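Local coordinates for YdhT protein (Bacillus subtilis, PDB 3CBW) that catalyses the random endo-hydrolysis of beta-1,4-mannosidic linkages in mannan, galactomannan and glucomannan during glucomannan breakdown, at residues 69-79 / 91-102; 152-163 / 210-220. The protein carries 3 engineered substitutions. All blocks are in the same frame, centred on the assembly; numbering follows the deposited sequence.

Overall arrangement
Both contacts belong to the TIM-barrel fold of glycosyl hydrolase family 26. Both segments of contact 1 precede those of contact 2 in the chain. Contact 1 packs strand 72-79 of the parallel barrel sheet against the loop and helix that lead on to strand 108-114. Contact 2 lies further out, about 16 Å from the chain centre against 12 Å for contact 1. It joins helix 143-163 to the end of helix 194-214 and the loop into strand 220-224. The contact centres are about 15 Å apart. Asn-96 ND2 probably bonds to Gly-158 O, and Lys-154 NZ to Ile-91 O. Helix 143-163 thus packs on both 91-102 and 210-220, tying neighbouring beta-alpha units of the barrel together.

Contact 1 (69-79 / 91-102); sequences SPAIYGCDYAR and IDVSCNGDLMSY
The Cys-75 to Cys-95 disulfide joins the middle of this contact. The Tyr-77 ring has Val-93 CG1 over the centre of one face, 3.6 Å from the centroid. Cys-95 SG sits at the ring edge. Tyr-77 OH donates to Asn-96 OD1 at 2.7 Å, in the amide plane and on a lone pair. Ring and amide planes are 62° apart. Asn-96 ND2 is held by Gly-158 and Glu-161 of helix 143-163, fixing the amide's rotation.

Tyr-102 reaches the loop just before the strand. Its OH donates to Pro-70 O at 2.6 Å, and Tyr-73 CB lies over the centre of one face of the Tyr-102 ring. The two rings are near parallel but barely overlap. Tyr-73 chi1 (-152°, CG anti to the backbone N) leads the ring end away from 91-102, and OH is hydrogen-bonded to Ser-55 O. At the other end, Asp-92 N bonds to Tyr-77 O at 2.8 Å, and Asp-92 CB covers one face of the Arg-79 guanidinium, whose NE is hydrogen-bonded to Ser-90 O.

This is the strand-to-helix half of a barrel beta-alpha-beta unit. A covalent link and two tyrosine hydroxyl bonds fix the helix along its strand.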
loop_
_atom_site.group_PDB
_atom_site.type_symbol
_atom_site.label_atom_id
_atom_site.label_comp_id
_atom_site.label_asym_id
_atom_site.label_seq_id
_atom_site.Cartn_x
_atom_site.Cartn_y
_atom_site.Cartn_z
ATOM N N SER A 69 18.384 -5.089 -3.412
ATOM C CA SER A 69 17.173 -4.522 -4.008
ATOM C C SER A 69 15.997 -4.632 -3.038
ATOM O O SER A 69 15.943 -5.574 -2.250
ATOM C CB SER A 69 16.812 -5.241 -5.307
ATOM O OG SER A 69 17.856 -5.133 -6.254
ATOM N N PRO A 70 15.032 -3.689 -3.115
ATOM C CA PRO A 70 13.879 -3.785 -2.213
ATOM C C PRO A 70 13.083 -5.065 -2.448
ATOM O O PRO A 70 12.883 -5.481 -3.601
ATOM C CB PRO A 70 13.034 -2.555 -2.572
ATOM C CG PRO A 70 13.503 -2.121 -3.934
ATOM C CD PRO A 70 14.958 -2.511 -4.000
ATOM N N ALA A 71 12.646 -5.711 -1.372
ATOM C CA ALA A 71 11.788 -6.884 -1.511
ATOM C C ALA A 71 10.455 -6.552 -2.186
ATOM O O ALA A 71 9.958 -7.333 -3.007
ATOM C CB ALA A 71 11.567 -7.562 -0.170
ATOM N N ILE A 72 9.880 -5.398 -1.843
ATOM C CA ILE A 72 8.609 -4.957 -2.388
ATOM C C ILE A 72 8.822 -3.783 -3.336
ATOM O O ILE A 72 9.598 -2.865 -3.041
ATOM C CB ILE A 72 7.668 -4.538 -1.244
ATOM C CG1 ILE A 72 7.352 -5.755 -0.372
ATOM C CG2 ILE A 72 6.382 -3.887 -1.794
ATOM C CD1 ILE A 72 6.745 -5.401 0.962
ATOM N N TYR A 73 8.159 -3.828 -4.495
ATOM C CA TYR A 73 8.245 -2.719 -5.444
ATOM C C TYR A 73 6.846 -2.238 -5.761
ATOM O O TYR A 73 5.969 -3.035 -6.105
ATOM C CB TYR A 73 8.995 -3.117 -6.705
ATOM C CG TYR A 73 9.693 -1.960 -7.379
ATOM C CD1 TYR A 73 10.637 -1.198 -6.698
ATOM C CD2 TYR A 73 9.446 -1.649 -8.718
ATOM C CE1 TYR A 73 11.298 -0.137 -7.321
ATOM C CE2 TYR A 73 10.115 -0.588 -9.352
ATOM C CZ TYR A 73 11.045 0.146 -8.649
ATOM O OH TYR A 73 11.737 1.179 -9.252
ATOM N N GLY A 74 6.642 -0.928 -5.616
ATOM C CA GLY A 74 5.324 -0.355 -5.763
ATOM C C GLY A 74 5.088 0.359 -7.072
ATOM O O GLY A 74 5.999 0.988 -7.627
ATOM N N CYS A 75 3.843 0.285 -7.546
ATOM C CA CYS A 75 3.375 1.111 -8.663
ATOM C C CYS A 75 2.037 1.713 -8.288
ATOM O O CYS A 75 1.289 1.135 -7.502
ATOM C CB CYS A 75 3.227 0.273 -9.946
ATOM S SG CYS A 75 2.286 1.065 -11.362
ATOM N N ASP A 76 1.726 2.873 -8.852
ATOM C CA ASP A 76 0.398 3.453 -8.675
ATOM C C ASP A 76 -0.209 3.616 -10.058
ATOM O O ASP A 76 0.364 4.251 -10.936
ATOM C CB ASP A 76 0.504 4.771 -7.904
ATOM C CG ASP A 76 -0.836 5.289 -7.423
ATOM O OD1 ASP A 76 -1.747 5.504 -8.253
ATOM O OD2 ASP A 76 -0.950 5.518 -6.194
ATOM N N TYR A 77 -1.360 2.991 -10.264
ATOM C CA TYR A 77 -2.030 3.029 -11.554
ATOM C C TYR A 77 -2.691 4.376 -11.866
ATOM O O TYR A 77 -3.009 4.651 -13.037
ATOM C CB TYR A 77 -3.162 2.019 -11.570
ATOM C CG TYR A 77 -2.882 0.538 -11.731
ATOM C CD1 TYR A 77 -1.670 0.032 -12.227
ATOM C CD2 TYR A 77 -3.904 -0.363 -11.474
ATOM C CE1 TYR A 77 -1.496 -1.350 -12.423
ATOM C CE2 TYR A 77 -3.751 -1.724 -11.678
ATOM C CZ TYR A 77 -2.554 -2.217 -12.151
ATOM O OH TYR A 77 -2.453 -3.573 -12.358
ATOM N N ALA A 78 -2.975 5.179 -10.842
ATOM C CA ALA A 78 -3.920 6.281 -11.015
ATOM C C ALA A 78 -3.258 7.640 -10.901
ATOM O O ALA A 78 -2.721 8.001 -9.852
ATOM C CB ALA A 78 -5.072 6.149 -10.039
ATOM N N ARG A 79 -3.303 8.389 -12.005
ATOM C CA ARG A 79 -2.742 9.715 -12.062
ATOM C C ARG A 79 -3.900 10.704 -11.896
ATOM O O ARG A 79 -4.316 11.374 -12.844
ATOM C CB ARG A 79 -1.988 9.924 -13.381
ATOM C CG ARG A 79 -0.710 9.041 -13.563
ATOM C CD ARG A 79 -0.965 7.587 -14.035
ATOM N NE ARG A 79 -1.898 7.574 -15.159
ATOM C CZ ARG A 79 -1.571 7.732 -16.442
ATOM N NH1 ARG A 79 -0.299 7.827 -16.826
ATOM N NH2 ARG A 79 -2.534 7.760 -17.355
ATOM N N ILE A 91 -6.234 6.193 -15.312
ATOM C CA ILE A 91 -5.693 4.884 -14.961
ATOM C C ILE A 91 -4.799 4.365 -16.080
ATOM O O ILE A 91 -5.204 4.352 -17.242
ATOM C CB ILE A 91 -6.843 3.869 -14.733
ATOM C CG1 ILE A 91 -7.857 4.368 -13.688
ATOM C CG2 ILE A 91 -6.304 2.478 -14.407
ATOM C CD1 ILE A 91 -7.305 4.514 -12.296
ATOM N N ASP A 92 -3.596 3.924 -15.727
ATOM C CA ASP A 92 -2.682 3.256 -16.665
ATOM C C ASP A 92 -2.099 2.041 -15.955
ATOM O O ASP A 92 -1.730 2.137 -14.791
ATOM C CB ASP A 92 -1.570 4.226 -17.102
ATOM C CG ASP A 92 -0.638 3.633 -18.152
ATOM O OD1 ASP A 92 -0.763 4.006 -19.342
ATOM O OD2 ASP A 92 0.239 2.808 -17.802
ATOM N N VAL A 93 -2.023 0.909 -16.649
ATOM C CA VAL A 93 -1.591 -0.341 -16.021
ATOM C C VAL A 93 -0.332 -0.932 -16.662
ATOM O O VAL A 93 0.024 -2.081 -16.405
ATOM C CB VAL A 93 -2.731 -1.390 -15.969
ATOM C CG1 VAL A 93 -3.962 -0.807 -15.308
ATOM C CG2 VAL A 93 -3.078 -1.914 -17.378
ATOM N N SER A 94 0.370 -0.128 -17.452
ATOM C CA SER A 94 1.549 -0.606 -18.185
ATOM C C SER A 94 2.721 -1.042 -17.297
ATOM O O SER A 94 3.620 -1.728 -17.783
ATOM C CB SER A 94 2.010 0.427 -19.216
ATOM O OG SER A 94 2.491 1.603 -18.603
ATOM N N CYS A 95 2.720 -0.653 -16.021
ATOM C CA CYS A 95 3.742 -1.109 -15.077
ATOM C C CYS A 95 3.613 -2.603 -14.760
ATOM O O CYS A 95 4.513 -3.179 -14.164
ATOM C CB CYS A 95 3.676 -0.300 -13.784
ATOM S SG CYS A 95 2.105 -0.487 -12.843
ATOM N N ASN A 96 2.507 -3.228 -15.162
ATOM C CA ASN A 96 2.246 -4.636 -14.844
ATOM C C ASN A 96 3.380 -5.585 -15.190
ATOM O O ASN A 96 3.725 -6.443 -14.392
ATOM C CB ASN A 96 0.989 -5.127 -15.543
ATOM C CG ASN A 96 -0.275 -4.818 -14.774
ATOM O OD1 ASN A 96 -0.240 -4.353 -13.640
ATOM N ND2 ASN A 96 -1.410 -5.109 -15.388
ATOM N N GLY A 97 3.946 -5.460 -16.388
ATOM C CA GLY A 97 5.033 -6.351 -16.803
ATOM C C GLY A 97 6.160 -6.380 -15.779
ATOM O O GLY A 97 6.627 -7.449 -15.374
ATOM N N ASP A 98 6.594 -5.196 -15.351
ATOM C CA ASP A 98 7.654 -5.064 -14.358
ATOM C C ASP A 98 7.259 -5.629 -12.998
ATOM O O ASP A 98 8.094 -6.203 -12.296
ATOM C CB ASP A 98 8.095 -3.610 -14.232
ATOM C CG ASP A 98 8.975 -3.169 -15.392
ATOM O OD1 ASP A 98 9.631 -4.025 -16.026
ATOM O OD2 ASP A 98 9.016 -1.959 -15.673
ATOM N N LEU A 99 5.987 -5.487 -12.634
ATOM C CA LEU A 99 5.524 -6.055 -11.370
ATOM C C LEU A 99 5.550 -7.583 -11.396
ATOM O O LEU A 99 5.965 -8.223 -10.429
ATOM C CB LEU A 99 4.125 -5.552 -11.052
ATOM C CG LEU A 99 3.922 -4.045 -10.864
ATOM C CD1 LEU A 99 2.478 -3.750 -10.512
ATOM C CD2 LEU A 99 4.857 -3.446 -9.818
ATOM N N MET A 100 5.093 -8.162 -12.502
ATOM C CA MET A 100 5.136 -9.612 -12.669
ATOM C C MET A 100 6.570 -10.129 -12.658
ATOM O O MET A 100 6.875 -11.130 -12.008
ATOM C CB MET A 100 4.430 -10.012 -13.964
ATOM C CG MET A 100 2.946 -9.633 -14.002
ATOM S SD MET A 100 2.030 -10.070 -15.513
ATOM C CE MET A 100 3.435 -10.553 -16.536
ATOM N N SER A 101 7.457 -9.414 -13.334
ATOM C CA SER A 101 8.863 -9.788 -13.361
ATOM C C SER A 101 9.487 -9.684 -11.982
ATOM O O SER A 101 10.351 -10.491 -11.622
ATOM C CB SER A 101 9.631 -8.906 -14.339
ATOM O OG SER A 101 9.154 -9.075 -15.660
ATOM N N TYR A 102 9.039 -8.699 -11.202
ATOM C CA TYR A 102 9.577 -8.527 -9.856
ATOM C C TYR A 102 9.266 -9.741 -8.995
ATOM O O TYR A 102 10.147 -10.236 -8.274
ATOM C CB TYR A 102 9.065 -7.237 -9.189
ATOM C CG TYR A 102 10.125 -6.574 -8.339
ATOM C CD1 TYR A 102 10.157 -6.739 -6.958
ATOM C CD2 TYR A 102 11.117 -5.794 -8.928
ATOM C CE1 TYR A 102 11.149 -6.150 -6.190
ATOM C CE2 TYR A 102 12.107 -5.189 -8.167
ATOM C CZ TYR A 102 12.115 -5.367 -6.796
ATOM O OH TYR A 102 13.118 -4.775 -6.068
#

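Contact 2 (152-163 / 210-220)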
loop_
_atom_site.group_PDB
_atom_site.type_symbol
_atom_site.label_atom_id
_atom_site.label_comp_id
_atom_site.label_asym_id
_atom_site.label_seq_id
_atom_site.Cartn_x
_atom_site.Cartn_y
_atom_site.Cartn_z
ATOM N N LEU A 152 -12.838 1.609 -11.608
ATOM C CA LEU A 152 -12.634 0.300 -11.004
ATOM C C LEU A 152 -12.520 -0.783 -12.072
ATOM O O LEU A 152 -11.731 -1.712 -11.929
ATOM C CB LEU A 152 -13.753 -0.034 -10.018
ATOM C CG LEU A 152 -13.932 0.916 -8.820
ATOM C CD1 LEU A 152 -15.001 0.386 -7.881
ATOM C CD2 LEU A 152 -12.620 1.147 -8.073
ATOM N N SER A 153 -13.311 -0.677 -13.139
ATOM C CA SER A 153 -13.282 -1.669 -14.199
ATOM C C SER A 153 -11.923 -1.711 -14.871
ATOM O O SER A 153 -11.395 -2.785 -15.139
ATOM C CB SER A 153 -14.370 -1.379 -15.229
ATOM O OG SER A 153 -14.414 -2.411 -16.187
ATOM N N LYS A 154 -11.347 -0.541 -15.142
ATOM C CA LYS A 154 -10.050 -0.491 -15.796
ATOM C C LYS A 154 -8.939 -0.996 -14.867
ATOM O O LYS A 154 -8.025 -1.686 -15.303
ATOM C CB LYS A 154 -9.759 0.926 -16.299
ATOM C CG LYS A 154 -8.613 0.987 -17.278
ATOM C CD LYS A 154 -8.445 2.375 -17.868
ATOM C CE LYS A 154 -7.252 2.397 -18.792
ATOM N NZ LYS A 154 -6.973 3.788 -19.270
ATOM N N ILE A 155 -9.032 -0.645 -13.588
ATOM C CA ILE A 155 -8.107 -1.145 -12.567
ATOM C C ILE A 155 -8.165 -2.674 -12.516
ATOM O O ILE A 155 -7.126 -3.347 -12.545
ATOM C CB ILE A 155 -8.417 -0.525 -11.177
ATOM C CG1 ILE A 155 -8.055 0.965 -11.181
ATOM C CG2 ILE A 155 -7.655 -1.266 -10.074
ATOM C CD1 ILE A 155 -8.770 1.759 -10.110
ATOM N N ALA A 156 -9.380 -3.218 -12.477
ATOM C CA ALA A 156 -9.556 -4.665 -12.416
ATOM C C ALA A 156 -8.995 -5.352 -13.652
ATOM O O ALA A 156 -8.396 -6.413 -13.541
ATOM C CB ALA A 156 -11.012 -5.025 -12.229
ATOM N N ASP A 157 -9.160 -4.739 -14.828
ATOM C CA ASP A 157 -8.577 -5.303 -16.054
ATOM C C ASP A 157 -7.062 -5.418 -15.890
ATOM O O ASP A 157 -6.455 -6.412 -16.285
ATOM C CB ASP A 157 -8.886 -4.432 -17.275
ATOM C CG ASP A 157 -10.357 -4.454 -17.688
ATOM O OD1 ASP A 157 -11.157 -5.269 -17.187
ATOM O OD2 ASP A 157 -10.705 -3.620 -18.560
ATOM N N GLY A 158 -6.444 -4.395 -15.301
ATOM C CA GLY A 158 -5.007 -4.436 -15.047
ATOM C C GLY A 158 -4.649 -5.512 -14.039
ATOM O O GLY A 158 -3.716 -6.279 -14.247
ATOM N N LEU A 159 -5.395 -5.582 -12.948
ATOM C CA LEU A 159 -5.101 -6.580 -11.914
ATOM C C LEU A 159 -5.232 -8.015 -12.438
ATOM O O LEU A 159 -4.455 -8.908 -12.061
ATOM C CB LEU A 159 -5.948 -6.361 -10.659
ATOM C CG LEU A 159 -5.689 -5.031 -9.941
ATOM C CD1 LEU A 159 -6.694 -4.826 -8.834
ATOM C CD2 LEU A 159 -4.285 -4.952 -9.396
ATOM N N GLN A 160 -6.178 -8.230 -13.348
ATOM C CA GLN A 160 -6.378 -9.550 -13.931
ATOM C C GLN A 160 -5.122 -10.053 -14.636
ATOM O O GLN A 160 -4.836 -11.242 -14.607
ATOM C CB GLN A 160 -7.538 -9.485 -14.926
ATOM C CG GLN A 160 -7.861 -10.794 -15.602
ATOM C CD GLN A 160 -8.452 -11.791 -14.655
ATOM O OE1 GLN A 160 -9.364 -11.469 -13.888
ATOM N NE2 GLN A 160 -7.949 -13.022 -14.702
ATOM N N GLU A 161 -4.378 -9.141 -15.264
ATOM C CA GLU A 161 -3.161 -9.533 -15.965
ATOM C C GLU A 161 -2.168 -10.204 -15.001
ATOM O O GLU A 161 -1.543 -11.212 -15.322
ATOM C CB GLU A 161 -2.523 -8.332 -16.657
ATOM C CG GLU A 161 -1.334 -8.731 -17.500
ATOM C CD GLU A 161 -0.661 -7.572 -18.199
ATOM O OE1 GLU A 161 -1.048 -6.392 -17.984
ATOM O OE2 GLU A 161 0.278 -7.868 -18.966
ATOM N N LEU A 162 -2.050 -9.656 -13.795
ATOM C CA LEU A 162 -1.165 -10.226 -12.780
ATOM C C LEU A 162 -1.720 -11.548 -12.254
ATOM O O LEU A 162 -0.966 -12.503 -12.055
ATOM C CB LEU A 162 -0.951 -9.225 -11.634
ATOM C CG LEU A 162 -0.509 -7.820 -12.081
ATOM C CD1 LEU A 162 -0.626 -6.823 -10.946
ATOM C CD2 LEU A 162 0.876 -7.811 -12.658
ATOM N N GLU A 163 -3.035 -11.622 -12.066
ATOM C CA GLU A 163 -3.664 -12.842 -11.580
ATOM C C GLU A 163 -3.443 -14.015 -12.531
ATOM O O GLU A 163 -3.285 -15.156 -12.091
ATOM C CB GLU A 163 -5.152 -12.605 -11.372
ATOM C CG GLU A 163 -5.821 -13.733 -10.618
ATOM C CD GLU A 163 -7.310 -13.639 -10.626
ATOM O OE1 GLU A 163 -7.852 -12.847 -11.426
ATOM O OE2 GLU A 163 -7.932 -14.345 -9.808
ATOM N N TYR A 210 -16.267 -5.148 -5.522
ATOM C CA TYR A 210 -16.070 -5.051 -6.955
ATOM C C TYR A 210 -14.902 -5.943 -7.373
ATOM O O TYR A 210 -15.003 -6.727 -8.321
ATOM C CB TYR A 210 -15.797 -3.603 -7.362
ATOM C CG TYR A 210 -15.860 -3.380 -8.851
ATOM C CD1 TYR A 210 -17.029 -2.902 -9.439
ATOM C CD2 TYR A 210 -14.764 -3.644 -9.677
ATOM C CE1 TYR A 210 -17.119 -2.691 -10.802
ATOM C CE2 TYR A 210 -14.840 -3.437 -11.064
ATOM C CZ TYR A 210 -16.035 -2.959 -11.613
ATOM O OH TYR A 210 -16.169 -2.729 -12.966
ATOM N N MET A 211 -13.770 -5.816 -6.681
ATOM C CA MET A 211 -12.580 -6.566 -7.076
ATOM C C MET A 211 -12.729 -8.059 -6.813
ATOM O O MET A 211 -12.361 -8.876 -7.645
ATOM C CB MET A 211 -11.343 -6.026 -6.353
ATOM C CG MET A 211 -10.962 -4.588 -6.728
ATOM S SD MET A 211 -10.735 -4.223 -8.555
ATOM C CE MET A 211 -10.919 -2.386 -8.480
ATOM N N THR A 212 -13.250 -8.409 -5.644
ATOM C CA THR A 212 -13.285 -9.796 -5.203
ATOM C C THR A 212 -14.449 -10.555 -5.838
ATOM O O THR A 212 -14.262 -11.652 -6.368
ATOM C CB THR A 212 -13.358 -9.853 -3.664
ATOM O OG1 THR A 212 -12.269 -9.099 -3.123
ATOM C CG2 THR A 212 -13.294 -11.275 -3.155
ATOM N N ASP A 213 -15.643 -9.972 -5.790
ATOM C CA ASP A 213 -16.835 -10.700 -6.225
ATOM C C ASP A 213 -17.167 -10.411 -7.683
ATOM O O ASP A 213 -17.193 -11.331 -8.496
ATOM C CB ASP A 213 -17.998 -10.389 -5.289
ATOM C CG ASP A 213 -17.732 -10.869 -3.878
ATOM O OD1 ASP A 213 -17.082 -11.930 -3.718
ATOM O OD2 ASP A 213 -18.170 -10.189 -2.932
ATOM N N THR A 214 -17.370 -9.154 -8.042
ATOM C CA THR A 214 -17.696 -8.820 -9.438
ATOM C C THR A 214 -16.600 -9.283 -10.387
ATOM O O THR A 214 -16.890 -9.820 -11.465
ATOM C CB THR A 214 -17.943 -7.308 -9.600
ATOM O OG1 THR A 214 -18.946 -6.893 -8.666
ATOM C CG2 THR A 214 -18.374 -6.943 -11.031
ATOM N N ARG A 215 -15.346 -9.103 -9.979
ATOM C CA ARG A 215 -14.224 -9.339 -10.870
ATOM C C ARG A 215 -13.411 -10.591 -10.552
ATOM O O ARG A 215 -12.495 -10.945 -11.298
ATOM C CB ARG A 215 -13.349 -8.087 -10.953
ATOM C CG ARG A 215 -14.109 -6.871 -11.516
ATOM C CD ARG A 215 -14.582 -7.086 -12.985
ATOM N NE ARG A 215 -13.423 -7.446 -13.792
ATOM C CZ ARG A 215 -12.804 -6.645 -14.660
ATOM N NH1 ARG A 215 -13.268 -5.437 -14.946
ATOM N NH2 ARG A 215 -11.710 -7.068 -15.258
ATOM N N GLY A 216 -13.745 -11.273 -9.460
ATOM C CA GLY A 216 -13.134 -12.560 -9.128
ATOM C C GLY A 216 -11.633 -12.520 -8.899
ATOM O O GLY A 216 -10.933 -13.507 -9.127
ATOM N N LEU A 217 -11.123 -11.388 -8.422
ATOM C CA LEU A 217 -9.674 -11.221 -8.286
ATOM C C LEU A 217 -9.147 -11.906 -7.024
ATOM O O LEU A 217 -9.396 -11.450 -5.912
ATOM C CB LEU A 217 -9.284 -9.744 -8.352
ATOM C CG LEU A 217 -9.630 -9.058 -9.681
ATOM C CD1 LEU A 217 -9.483 -7.562 -9.562
ATOM C CD2 LEU A 217 -8.796 -9.549 -10.860
ATOM N N ASP A 218 -8.425 -13.009 -7.216
ATOM C CA ASP A 218 -8.082 -13.945 -6.140
ATOM C C ASP A 218 -6.605 -13.907 -5.728
ATOM O O ASP A 218 -6.156 -14.766 -4.977
ATOM C CB ASP A 218 -8.523 -15.374 -6.533
ATOM C CG ASP A 218 -10.030 -15.530 -6.589
ATOM O OD1 ASP A 218 -10.735 -14.801 -5.866
ATOM O OD2 ASP A 218 -10.492 -16.402 -7.362
ATOM N N HIS A 219 -5.894 -12.872 -6.162
ATOM C CA HIS A 219 -4.463 -12.729 -5.913
ATOM C C HIS A 219 -4.168 -11.476 -5.084
ATOM O O HIS A 219 -3.014 -11.083 -4.971
ATOM C CB HIS A 219 -3.716 -12.676 -7.246
ATOM C CG HIS A 219 -4.067 -11.486 -8.085
ATOM N ND1 HIS A 219 -5.363 -11.020 -8.213
ATOM C CD2 HIS A 219 -3.287 -10.643 -8.804
ATOM C CE1 HIS A 219 -5.362 -9.949 -8.992
ATOM N NE2 HIS A 219 -4.117 -9.704 -9.367
ATOM N N LEU A 220 -5.197 -10.857 -4.510
ATOM C CA LEU A 220 -5.026 -9.595 -3.784
ATOM C C LEU A 220 -4.945 -9.787 -2.282
ATOM O O LEU A 220 -5.713 -10.546 -1.682
ATOM C CB LEU A 220 -6.179 -8.630 -4.086
ATOM C CG LEU A 220 -6.454 -8.324 -5.562
ATOM C CD1 LEU A 220 -7.603 -7.352 -5.721
ATOM C CD2 LEU A 220 -5.188 -7.785 -6.245
HETATM O O HOH W 1 -15.823 -4.523 -14.834
HETATM O O HOH W 2 -11.376 -9.576 -13.519
#
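Helix 152-163 and the short helical segment 210-214 cross at -73°, with their axes 10.6 Å apart at closest approach. They are outer helices of the TIM barrel. Helix 194-214 finishes in a wider pi-type turn. Gly-216 then takes positive phi, and the chain runs along helix 152-163 toward strand 220-224.

Met-211 is a knob in a hole formed by Leu-152, Ile-155, Ala-156 and Leu-159. Its chain bends at chi2 (-54°), and the CE methyl ends 3.8 Å from Ile-155 CG2. Leu-217 CD1 continues this apolar layer against Leu-159 CB. On the outer side, Leu-152 CB lies over one face of the Tyr-210 ring, offset toward the rim.

Arg-215 lies across the helix with Ala-156 CB over the centre of its guanidinium, 3.4 Å from CZ. Its NH2 makes a salt bridge with Asp-157 OD1 at 2.7 Å, almost in the guanidinium plane and on the anti lone pair. A water accepts from Arg-215 NH1 and also bonds to Ser-153 OG and Tyr-210 OH. A second water accepts from Arg-215 NE and donates to Gln-160 OE1 and Arg-215 O. Gln-160 NE2 is hydrogen-bonded to Asn-164 OD1.

At the other end, the His-219 ring is packed between Glu-163 CB and Leu-220 CD2 on opposite faces. Its NE2 makes a weak hydrogen bond to Leu-159 O at 2.8 Å, while the buried ND1 has no polar partner in the model. Asp-218 N donates to Glu-163 OE2 at 3.0 Å, from well above the carboxylate plane.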